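Local coordinates for protein inositol-3-phosphate synthase (PDB 1VKO) that binds nicotinamide-adenine-dinucleotide through a Rossmann-type domain and is found as an assembly of four chains, at residues 324-329 / 499-504; 120-125 / 149-154. All blocks are in the same frame, centred on the assembly; numbering follows the deposited sequence.

Contact 1: residues 324-329 / 499-504. With POP (pyrophosphate 2-), chain H; NAD (nicotinamide-adenine-dinucleotide), chain G.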
ATOM      1  N   ASP A 324      -8.238 -27.254  -3.609  1.00 25.93           N
ATOM      2  CA  ASP A 324      -8.360 -25.915  -3.004  1.00 25.62           C
ATOM      3  C   ASP A 324      -8.402 -24.809  -4.059  1.00 27.19           C
ATOM      4  O   ASP A 324      -7.392 -24.568  -4.759  1.00 24.94           O
ATOM      5  CB  ASP A 324      -7.240 -25.693  -1.978  1.00 24.06           C
ATOM      6  CG  ASP A 324      -7.549 -24.594  -0.963  1.00 33.44           C
ATOM      7  OD1 ASP A 324      -8.734 -24.236  -0.759  1.00 28.56           O
ATOM      8  OD2 ASP A 324      -6.646 -24.058  -0.285  1.00 21.32           O
ATOM      9  N   PHE A 325      -9.562 -24.135  -4.156  1.00 24.04           N
ATOM     10  CA  PHE A 325      -9.768 -23.082  -5.131  1.00 23.69           C
ATOM     11  C   PHE A 325      -8.635 -22.137  -5.099  1.00 27.21           C
ATOM     12  O   PHE A 325      -8.156 -21.721  -4.024  1.00 28.62           O
ATOM     13  CB  PHE A 325     -11.040 -22.259  -4.867  1.00 29.29           C
ATOM     14  CG  PHE A 325     -12.317 -23.066  -4.808  1.00 22.29           C
ATOM     15  CD1 PHE A 325     -12.675 -23.925  -5.841  1.00 26.01           C
ATOM     16  CD2 PHE A 325     -13.186 -22.935  -3.732  1.00 30.05           C
ATOM     17  CE1 PHE A 325     -13.889 -24.656  -5.776  1.00 15.18           C
ATOM     18  CE2 PHE A 325     -14.397 -23.674  -3.679  1.00  7.30           C
ATOM     19  CZ  PHE A 325     -14.710 -24.516  -4.699  1.00 11.08           C
ATOM     20  N   LYS A 326      -8.193 -21.784  -6.291  1.00 26.75           N
ATOM     21  CA  LYS A 326      -7.193 -20.771  -6.427  1.00 30.15           C
ATOM     22  C   LYS A 326      -7.856 -19.511  -6.915  1.00 33.91           C
ATOM     23  O   LYS A 326      -7.931 -19.248  -8.129  1.00 34.97           O
ATOM     24  CB  LYS A 326      -6.135 -21.251  -7.383  1.00 29.62           C
ATOM     25  CG  LYS A 326      -5.008 -20.340  -7.459  1.00 25.69           C
ATOM     26  CD  LYS A 326      -4.458 -20.420  -8.856  1.00 42.01           C
ATOM     27  CE  LYS A 326      -3.449 -21.507  -8.985  1.00 36.20           C
ATOM     28  NZ  LYS A 326      -2.783 -21.434 -10.309  1.00 45.45           N
ATOM     29  N   SER A 327      -8.359 -18.736  -5.962  1.00 37.06           N
ATOM     30  CA  SER A 327      -9.274 -17.649  -6.283  1.00 37.91           C
ATOM     31  C   SER A 327      -8.633 -16.232  -6.325  1.00 39.91           C
ATOM     32  O   SER A 327      -8.966 -15.424  -7.221  1.00 40.04           O
ATOM     33  CB  SER A 327     -10.483 -17.686  -5.332  1.00 40.02           C
ATOM     34  OG  SER A 327     -10.093 -17.619  -3.959  1.00 38.44           O
ATOM     35  N   GLY A 328      -7.734 -15.934  -5.373  1.00 35.04           N
ATOM     36  CA  GLY A 328      -7.325 -14.558  -5.137  1.00 33.28           C
ATOM     37  C   GLY A 328      -5.837 -14.328  -4.991  1.00 34.71           C
ATOM     38  O   GLY A 328      -5.128 -14.166  -5.986  1.00 38.22           O
ATOM     39  N   GLN A 329      -5.364 -14.303  -3.746  1.00 33.84           N
ATOM     40  CA  GLN A 329      -3.970 -13.961  -3.437  1.00 34.11           C
ATOM     41  C   GLN A 329      -2.947 -14.961  -4.039  1.00 33.83           C
ATOM     42  O   GLN A 329      -1.859 -14.569  -4.473  1.00 33.80           O
ATOM     43  CB  GLN A 329      -3.820 -13.837  -1.915  1.00 34.66           C
ATOM     44  CG  GLN A 329      -2.402 -13.678  -1.413  1.00 30.20           C
ATOM     45  CD  GLN A 329      -2.334 -13.845   0.089  1.00 38.26           C
ATOM     46  OE1 GLN A 329      -2.452 -14.980   0.590  1.00 34.04           O
ATOM     47  NE2 GLN A 329      -2.140 -12.728   0.826  1.00 32.68           N
ATOM     48  N   MET A 499      -0.210 -18.958 -15.674  1.00 54.26           N
ATOM     49  CA  MET A 499      -0.268 -18.751 -17.117  1.00 55.51           C
ATOM     50  C   MET A 499       0.218 -20.003 -17.871  1.00 55.37           C
ATOM     51  O   MET A 499      -0.263 -20.323 -18.964  1.00 57.33           O
ATOM     52  CB  MET A 499       0.449 -17.449 -17.530  1.00 57.93           C
ATOM     53  CG  MET A 499      -0.283 -16.138 -17.062  1.00 59.62           C
ATOM     54  SD  MET A 499      -2.033 -15.920 -17.595  1.00 59.03           S
ATOM     55  CE  MET A 499      -1.923 -16.085 -19.394  1.00 62.72           C
ATOM     56  N   ARG A 500       1.110 -20.757 -17.243  1.00 52.40           N
ATOM     57  CA  ARG A 500       1.579 -22.000 -17.813  1.00 49.18           C
ATOM     58  C   ARG A 500       0.452 -23.063 -17.814  1.00 45.58           C
ATOM     59  O   ARG A 500       0.335 -23.885 -18.747  1.00 42.54           O
ATOM     60  CB  ARG A 500       2.819 -22.465 -17.046  1.00 51.45           C
ATOM     61  CG  ARG A 500       3.892 -21.365 -16.845  1.00 54.79           C
ATOM     62  CD  ARG A 500       5.135 -21.478 -17.743  1.00 63.39           C
ATOM     63  NE  ARG A 500       6.307 -20.810 -17.157  1.00 66.81           N
ATOM     64  CZ  ARG A 500       7.031 -19.843 -17.743  1.00 69.67           C
ATOM     65  NH1 ARG A 500       6.739 -19.403 -18.966  1.00 56.34           N
ATOM     66  NH2 ARG A 500       8.067 -19.311 -17.096  1.00 71.11           N
ATOM     67  N   GLN A 501      -0.388 -23.009 -16.779  1.00 40.17           N
ATOM     68  CA  GLN A 501      -1.508 -23.933 -16.609  1.00 34.77           C
ATOM     69  C   GLN A 501      -2.629 -23.636 -17.591  1.00 32.29           C
ATOM     70  O   GLN A 501      -3.443 -24.502 -17.930  1.00 32.33           O
ATOM     71  CB  GLN A 501      -2.060 -23.843 -15.177  1.00 32.45           C
ATOM     72  CG  GLN A 501      -1.150 -24.372 -14.064  1.00 25.57           C
ATOM     73  CD  GLN A 501      -1.593 -23.857 -12.705  1.00 23.38           C
ATOM     74  OE1 GLN A 501      -2.176 -22.782 -12.626  1.00 20.91           O
ATOM     75  NE2 GLN A 501      -1.356 -24.634 -11.644  1.00 16.58           N
ATOM     76  N   PHE A 502      -2.689 -22.382 -18.002  1.00 30.92           N
ATOM     77  CA  PHE A 502      -3.678 -21.888 -18.938  1.00 30.43           C
ATOM     78  C   PHE A 502      -3.296 -22.308 -20.359  1.00 30.50           C
ATOM     79  O   PHE A 502      -4.159 -22.717 -21.143  1.00 29.72           O
ATOM     80  CB  PHE A 502      -3.776 -20.369 -18.777  1.00 32.23           C
ATOM     81  CG  PHE A 502      -4.629 -19.676 -19.802  1.00 32.98           C
ATOM     82  CD1 PHE A 502      -6.015 -19.650 -19.682  1.00 38.76           C
ATOM     83  CD2 PHE A 502      -4.033 -18.976 -20.860  1.00 35.18           C
ATOM     84  CE1 PHE A 502      -6.812 -18.982 -20.629  1.00 30.73           C
ATOM     85  CE2 PHE A 502      -4.820 -18.300 -21.808  1.00 31.93           C
ATOM     86  CZ  PHE A 502      -6.212 -18.306 -21.678  1.00 36.76           C
ATOM     87  N   SER A 503      -2.008 -22.237 -20.693  1.00 28.69           N
ATOM     88  CA  SER A 503      -1.598 -22.669 -22.019  1.00 31.17           C
ATOM     89  C   SER A 503      -1.709 -24.161 -22.209  1.00 30.53           C
ATOM     90  O   SER A 503      -1.974 -24.614 -23.324  1.00 35.18           O
ATOM     91  CB  SER A 503      -0.251 -22.089 -22.471  1.00 33.61           C
ATOM     92  OG  SER A 503       0.749 -22.163 -21.476  1.00 47.44           O
ATOM     93  N   THR A 504      -1.604 -24.930 -21.128  1.00 28.53           N
ATOM     94  CA  THR A 504      -1.889 -26.379 -21.185  1.00 24.83           C
ATOM     95  C   THR A 504      -3.335 -26.589 -21.642  1.00 27.67           C
ATOM     96  O   THR A 504      -3.599 -27.331 -22.586  1.00 27.96           O
ATOM     97  CB  THR A 504      -1.690 -27.014 -19.825  1.00 22.19           C
ATOM     98  OG1 THR A 504      -0.320 -26.841 -19.405  1.00 31.22           O
ATOM     99  CG2 THR A 504      -1.857 -28.496 -19.901  1.00 19.88           C
TER
HETATM  100  P1  POP H 602      -6.536 -17.223  -2.422  1.00 50.92           P
HETATM  101  O1  POP H 602      -6.426 -17.408  -3.929  1.00 48.27           O
HETATM  102  O2  POP H 602      -7.073 -15.846  -2.112  1.00 54.44           O
HETATM  103  O3  POP H 602      -5.155 -17.363  -1.798  1.00 38.38           O
HETATM  104  O   POP H 602      -7.591 -18.318  -1.827  1.00 48.93           O
HETATM  105  P2  POP H 602      -8.043 -18.497  -0.269  1.00 52.01           P
HETATM  106  O4  POP H 602      -9.403 -17.829  -0.097  1.00 46.73           O
HETATM  107  O5  POP H 602      -8.105 -19.986   0.043  1.00 50.61           O
HETATM  108  O6  POP H 602      -7.121 -17.861   0.777  1.00 50.86           O
HETATM  109  PA  NAD G 601     -18.977 -21.218   4.113  1.00 25.23           P
HETATM  110  O1A NAD G 601     -18.922 -21.400   5.554  1.00 15.07           O
HETATM  111  O2A NAD G 601     -19.816 -20.044   3.818  1.00 18.41           O
HETATM  112  O5B NAD G 601     -19.517 -22.571   3.486  1.00 28.60           O
HETATM  113  C5B NAD G 601     -19.397 -23.772   4.187  1.00 24.71           C
HETATM  114  C4B NAD G 601     -20.765 -24.428   4.202  1.00 16.86           C
HETATM  115  O4B NAD G 601     -20.585 -25.825   4.274  1.00 27.42           O
HETATM  116  C3B NAD G 601     -21.578 -24.034   5.402  1.00 19.58           C
HETATM  117  O3B NAD G 601     -22.911 -23.982   4.918  1.00 17.06           O
HETATM  118  C2B NAD G 601     -21.523 -25.205   6.342  1.00 17.79           C
HETATM  119  O2B NAD G 601     -22.860 -25.353   6.815  1.00 24.24           O
HETATM  120  C1B NAD G 601     -21.233 -26.362   5.390  1.00 17.26           C
HETATM  121  N9A NAD G 601     -20.575 -27.593   5.899  1.00 16.04           N
HETATM  122  C8A NAD G 601     -19.594 -27.747   6.831  1.00 29.17           C
HETATM  123  N7A NAD G 601     -19.344 -29.068   6.969  1.00 22.19           N
HETATM  124  C5A NAD G 601     -20.138 -29.787   6.154  1.00 27.77           C
HETATM  125  C6A NAD G 601     -20.322 -31.162   5.925  1.00 32.19           C
HETATM  126  N6A NAD G 601     -19.670 -32.121   6.604  1.00 28.02           N
HETATM  127  N1A NAD G 601     -21.270 -31.557   5.017  1.00 14.67           N
HETATM  128  C2A NAD G 601     -22.042 -30.636   4.370  1.00 25.60           C
HETATM  129  N3A NAD G 601     -21.877 -29.316   4.638  1.00 14.80           N
HETATM  130  C4A NAD G 601     -20.939 -28.871   5.502  1.00 27.36           C
HETATM  131  O3  NAD G 601     -17.499 -21.079   3.460  1.00 18.80           O
HETATM  132  PN  NAD G 601     -17.339 -20.714   1.919  1.00 17.82           P
HETATM  133  O1N NAD G 601     -18.584 -21.154   1.234  1.00 34.71           O
HETATM  134  O2N NAD G 601     -16.938 -19.307   1.840  1.00 16.31           O
HETATM  135  O5D NAD G 601     -16.202 -21.716   1.341  1.00 21.97           O
HETATM  136  C5D NAD G 601     -16.243 -23.105   1.621  1.00 24.86           C
HETATM  137  C4D NAD G 601     -14.886 -23.820   1.480  1.00 24.67           C
HETATM  138  O4D NAD G 601     -14.258 -23.450   0.277  1.00 27.08           O
HETATM  139  C3D NAD G 601     -13.892 -23.509   2.604  1.00 23.94           C
HETATM  140  O3D NAD G 601     -13.221 -24.690   2.947  1.00 29.51           O
HETATM  141  C2D NAD G 601     -12.853 -22.655   1.924  1.00 31.80           C
HETATM  142  O2D NAD G 601     -11.536 -22.772   2.438  1.00 36.09           O
HETATM  143  C1D NAD G 601     -12.890 -23.212   0.527  1.00 28.92           C
HETATM  144  N1N NAD G 601     -12.244 -22.209  -0.311  1.00 25.40           N
HETATM  145  C2N NAD G 601     -12.790 -20.969  -0.429  1.00 13.40           C
HETATM  146  C3N NAD G 601     -12.145 -20.032  -1.204  1.00 19.34           C
HETATM  147  C7N NAD G 601     -12.954 -18.857  -1.604  1.00 25.56           C
HETATM  148  O7N NAD G 601     -14.251 -18.797  -1.042  1.00 31.73           O
HETATM  149  N7N NAD G 601     -12.454 -17.957  -2.461  1.00 25.15           N
HETATM  150  C4N NAD G 601     -10.950 -20.343  -1.882  1.00 16.31           C
HETATM  151  C5N NAD G 601     -10.405 -21.599  -1.734  1.00 15.55           C
HETATM  152  C6N NAD G 601     -11.062 -22.541  -0.927  1.00 18.21           C
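Lys326 and Gln501 meet across widely separated backbones, a loop and a helix whose nearest CA atoms, those of these two residues, are 12.1 Å apart. Two long side chains span that gap from opposite directions, and a lysine and a glutamine suit it because their polar ends pair in a buried place. The lysine sets out with CG anti to its backbone N (chi1 -174°) and bends twice further along, while the glutamine runs extended beyond CG. Lys326 NZ then donates to Gln501 OE1 at 2.7 Å, lying in the carbonyl plane on a lone pair (C=O...N angle 126°). Both ends have second partners: Gln501 NE2 donates to Ser495 O, which fixes the turn of the amide, and Lys326 NZ also bonds Ser334 OG.

The residues on either side of the lysine face the ligands. Gln329 N gives a 2.8 Å bond to pyrophosphate O2, and Gly328, at the N-cap of the following helix, suits its place because that oxygen lies 3.3 Å from its CA. Ser327 OG accepts from N7N of the nicotinamide amide at 2.8 Å, and Phe325 CB lies 3.3 Å from C5N of the nicotinamide ring.

The loop connects strand 320-321, at one edge of the parallel sheet, to helix 329-342; Phe325 also packs on Leu447 and Leu451 of helix 440-458, while helix 498-513 takes Lys326 and packs Met499 on Ser342 of the second subunit.

Contact 2: residues 120-125 / 149-154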
ATOM      1  N   VAL A 120     -12.902 -18.718 -16.524  1.00 23.52           N
ATOM      2  CA  VAL A 120     -12.050 -18.943 -17.702  1.00 24.00           C
ATOM      3  C   VAL A 120     -12.878 -19.480 -18.880  1.00 26.58           C
ATOM      4  O   VAL A 120     -12.781 -18.959 -20.005  1.00 29.38           O
ATOM      5  CB  VAL A 120     -10.850 -19.878 -17.439  1.00 25.00           C
ATOM      6  CG1 VAL A 120     -10.056 -20.139 -18.716  1.00 24.38           C
ATOM      7  CG2 VAL A 120      -9.904 -19.280 -16.416  1.00 23.66           C
ATOM      8  N   THR A 121     -13.725 -20.478 -18.636  1.00 26.81           N
ATOM      9  CA  THR A 121     -14.403 -21.147 -19.748  1.00 24.70           C
ATOM     10  C   THR A 121     -15.403 -20.233 -20.428  1.00 27.47           C
ATOM     11  O   THR A 121     -15.568 -20.330 -21.618  1.00 30.28           O
ATOM     12  CB  THR A 121     -15.070 -22.457 -19.316  1.00 27.72           C
ATOM     13  OG1 THR A 121     -16.030 -22.225 -18.269  1.00 21.14           O
ATOM     14  CG2 THR A 121     -14.040 -23.412 -18.693  1.00 25.16           C
ATOM     15  N   GLN A 122     -16.038 -19.330 -19.675  1.00 26.62           N
ATOM     16  CA  GLN A 122     -17.106 -18.517 -20.213  1.00 25.26           C
ATOM     17  C   GLN A 122     -16.585 -17.225 -20.799  1.00 26.58           C
ATOM     18  O   GLN A 122     -17.270 -16.646 -21.623  1.00 27.38           O
ATOM     19  CB  GLN A 122     -18.203 -18.187 -19.181  1.00 24.97           C
ATOM     20  CG  GLN A 122     -18.976 -19.370 -18.620  1.00 21.46           C
ATOM     21  CD  GLN A 122     -19.456 -20.369 -19.695  1.00 28.10           C
ATOM     22  OE1 GLN A 122     -19.029 -21.528 -19.709  1.00 27.97           O
ATOM     23  NE2 GLN A 122     -20.338 -19.919 -20.579  1.00 16.32           N
ATOM     24  N   THR A 123     -15.388 -16.773 -20.386  1.00 28.67           N
ATOM     25  CA  THR A 123     -14.875 -15.453 -20.804  1.00 27.22           C
ATOM     26  C   THR A 123     -13.406 -15.324 -21.247  1.00 28.67           C
ATOM     27  O   THR A 123     -13.038 -14.288 -21.812  1.00 30.55           O
ATOM     28  CB  THR A 123     -15.257 -14.297 -19.774  1.00 29.58           C
ATOM     29  OG1 THR A 123     -14.340 -14.267 -18.683  1.00 32.62           O
ATOM     30  CG2 THR A 123     -16.568 -14.574 -19.086  1.00 25.75           C
ATOM     31  N   ALA A 124     -12.559 -16.329 -21.026  1.00 26.36           N
ATOM     32  CA  ALA A 124     -11.224 -16.278 -21.648  1.00 24.94           C
ATOM     33  C   ALA A 124     -11.326 -16.326 -23.174  1.00 26.37           C
ATOM     34  O   ALA A 124     -12.237 -16.962 -23.734  1.00 26.39           O
ATOM     35  CB  ALA A 124     -10.316 -17.402 -21.133  1.00 22.87           C
ATOM     36  N   THR A 125     -10.440 -15.604 -23.854  1.00 27.02           N
ATOM     37  CA  THR A 125     -10.291 -15.822 -25.292  1.00 27.03           C
ATOM     38  C   THR A 125      -8.915 -16.421 -25.565  1.00 27.40           C
ATOM     39  O   THR A 125      -8.004 -16.370 -24.720  1.00 26.49           O
ATOM     40  CB  THR A 125     -10.483 -14.562 -26.114  1.00 27.53           C
ATOM     41  OG1 THR A 125      -9.549 -13.583 -25.667  1.00 28.63           O
ATOM     42  CG2 THR A 125     -11.907 -13.935 -25.919  1.00 22.36           C
ATOM     43  N   LEU A 149     -20.393 -26.962 -21.728  1.00 26.34           N
ATOM     44  CA  LEU A 149     -21.578 -26.443 -21.045  1.00 27.92           C
ATOM     45  C   LEU A 149     -21.526 -24.932 -20.794  1.00 29.07           C
ATOM     46  O   LEU A 149     -20.454 -24.330 -20.742  1.00 27.43           O
ATOM     47  CB  LEU A 149     -21.750 -27.146 -19.705  1.00 26.91           C
ATOM     48  CG  LEU A 149     -21.926 -28.654 -19.693  1.00 26.61           C
ATOM     49  CD1 LEU A 149     -21.512 -29.161 -18.329  1.00 19.67           C
ATOM     50  CD2 LEU A 149     -23.390 -29.003 -20.028  1.00 13.61           C
ATOM     51  N   SER A 150     -22.704 -24.325 -20.673  1.00 29.52           N
ATOM     52  CA  SER A 150     -22.833 -23.025 -20.039  1.00 30.31           C
ATOM     53  C   SER A 150     -23.306 -23.308 -18.648  1.00 30.70           C
ATOM     54  O   SER A 150     -24.036 -24.282 -18.447  1.00 33.90           O
ATOM     55  CB  SER A 150     -23.915 -22.201 -20.732  1.00 33.19           C
ATOM     56  OG  SER A 150     -24.497 -21.262 -19.831  1.00 30.29           O
ATOM     57  N   PRO A 151     -22.967 -22.473 -17.677  1.00 30.85           N
ATOM     58  CA  PRO A 151     -23.423 -22.734 -16.310  1.00 29.30           C
ATOM     59  C   PRO A 151     -24.942 -22.701 -16.228  1.00 29.68           C
ATOM     60  O   PRO A 151     -25.497 -23.165 -15.245  1.00 31.15           O
ATOM     61  CB  PRO A 151     -22.809 -21.588 -15.504  1.00 30.08           C
ATOM     62  CG  PRO A 151     -21.589 -21.177 -16.320  1.00 30.42           C
ATOM     63  CD  PRO A 151     -22.130 -21.256 -17.756  1.00 32.10           C
ATOM     64  N   ASN A 152     -25.600 -22.154 -17.248  1.00 25.11           N
ATOM     65  CA  ASN A 152     -27.046 -22.163 -17.287  1.00 28.57           C
ATOM     66  C   ASN A 152     -27.588 -23.581 -17.467  1.00 28.10           C
ATOM     67  O   ASN A 152     -28.723 -23.837 -17.118  1.00 26.99           O
ATOM     68  CB  ASN A 152     -27.583 -21.219 -18.381  1.00 25.92           C
ATOM     69  CG  ASN A 152     -27.140 -19.772 -18.174  1.00 33.04           C
ATOM     70  OD1 ASN A 152     -26.875 -19.322 -17.044  1.00 27.57           O
ATOM     71  ND2 ASN A 152     -27.052 -19.037 -19.265  1.00 33.08           N
ATOM     72  N   ASP A 153     -26.751 -24.498 -17.967  1.00 29.83           N
ATOM     73  CA  ASP A 153     -27.171 -25.857 -18.319  1.00 28.48           C
ATOM     74  C   ASP A 153     -26.930 -26.816 -17.174  1.00 30.98           C
ATOM     75  O   ASP A 153     -27.177 -28.038 -17.317  1.00 33.45           O
ATOM     76  CB  ASP A 153     -26.353 -26.387 -19.500  1.00 28.13           C
ATOM     77  CG  ASP A 153     -26.516 -25.573 -20.745  1.00 31.42           C
ATOM     78  OD1 ASP A 153     -27.688 -25.346 -21.145  1.00 30.86           O
ATOM     79  OD2 ASP A 153     -25.531 -25.138 -21.394  1.00 19.31           O
ATOM     80  N   LEU A 154     -26.391 -26.298 -16.065  1.00 29.99           N
ATOM     81  CA  LEU A 154     -26.063 -27.144 -14.908  1.00 27.18           C
ATOM     82  C   LEU A 154     -27.257 -27.223 -13.987  1.00 25.33           C
ATOM     83  O   LEU A 154     -27.821 -26.195 -13.616  1.00 24.85           O
ATOM     84  CB  LEU A 154     -24.857 -26.606 -14.128  1.00 22.10           C
ATOM     85  CG  LEU A 154     -23.436 -26.454 -14.712  1.00 29.57           C
ATOM     86  CD1 LEU A 154     -22.517 -25.696 -13.708  1.00 15.42           C
ATOM     87  CD2 LEU A 154     -22.780 -27.800 -15.123  1.00 24.88           C
TER
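A backbone bond of 2.8 Å from Asp153 N to Ser150 O closes the tight turn against which Gln122 packs. Two side chains reinforce it. Ser150 OG, anti to its own backbone N (chi1 153°), accepts from Asn152 N at 2.9 Å, and in return Ser150 N donates to Asp153 OD2 at 3.0 Å, meeting the carboxylate on its anti side and 20° out of its plane. Short side chains suit these places, since each acceptor needs to reach back only a few residues.

The partner across the contact is Gln122, whose long side chain bends to lie along the proline. Its CG stands anti to the carbonyl carbon and the chain turns at chi2 (-47°), which brings the amide group against the proline ring from the opposite direction: Gln122 CD is 3.4 Å from Pro151 CD, and Gln122 CG is 3.9 Å from Pro151 CG. The end of the glutamine also comes up to the backbone of Leu149 and Ser150. Pro151, having no N-H to give, offers a compact hydrocarbon surface and begins the 3-10 segment 151-153. Ile453 of helix 440-458 touches both Gln122 and Pro151, and Leu149 turns its side chain away toward Thr77 and Glu456.

The Ser150 bond to Asn152 N defines an ST turn, here at the start of a short 3-10 segment that leads into strand 154-159, an edge strand of the parallel Rossmann-type sheet.

From the N terminus, contact 2 comes first, joining helix 120-123 to the turn before strand 154-159 and closing a short loop that holds strands 125-131 and 136-141. Contact 1 opens only after it has closed, so the two are in series and neither nest nor cross. Its loop is far longer, about 170 residues, carrying the mixed sheet and helices 329-342 and 440-458 before returning on helix 498-513. That late helix also links the two contacts, whose centres lie about 16 Å apart: Phe502 CE1 packs 3.9 Å from Ala124 CB. Both contacts also touch the second subunit.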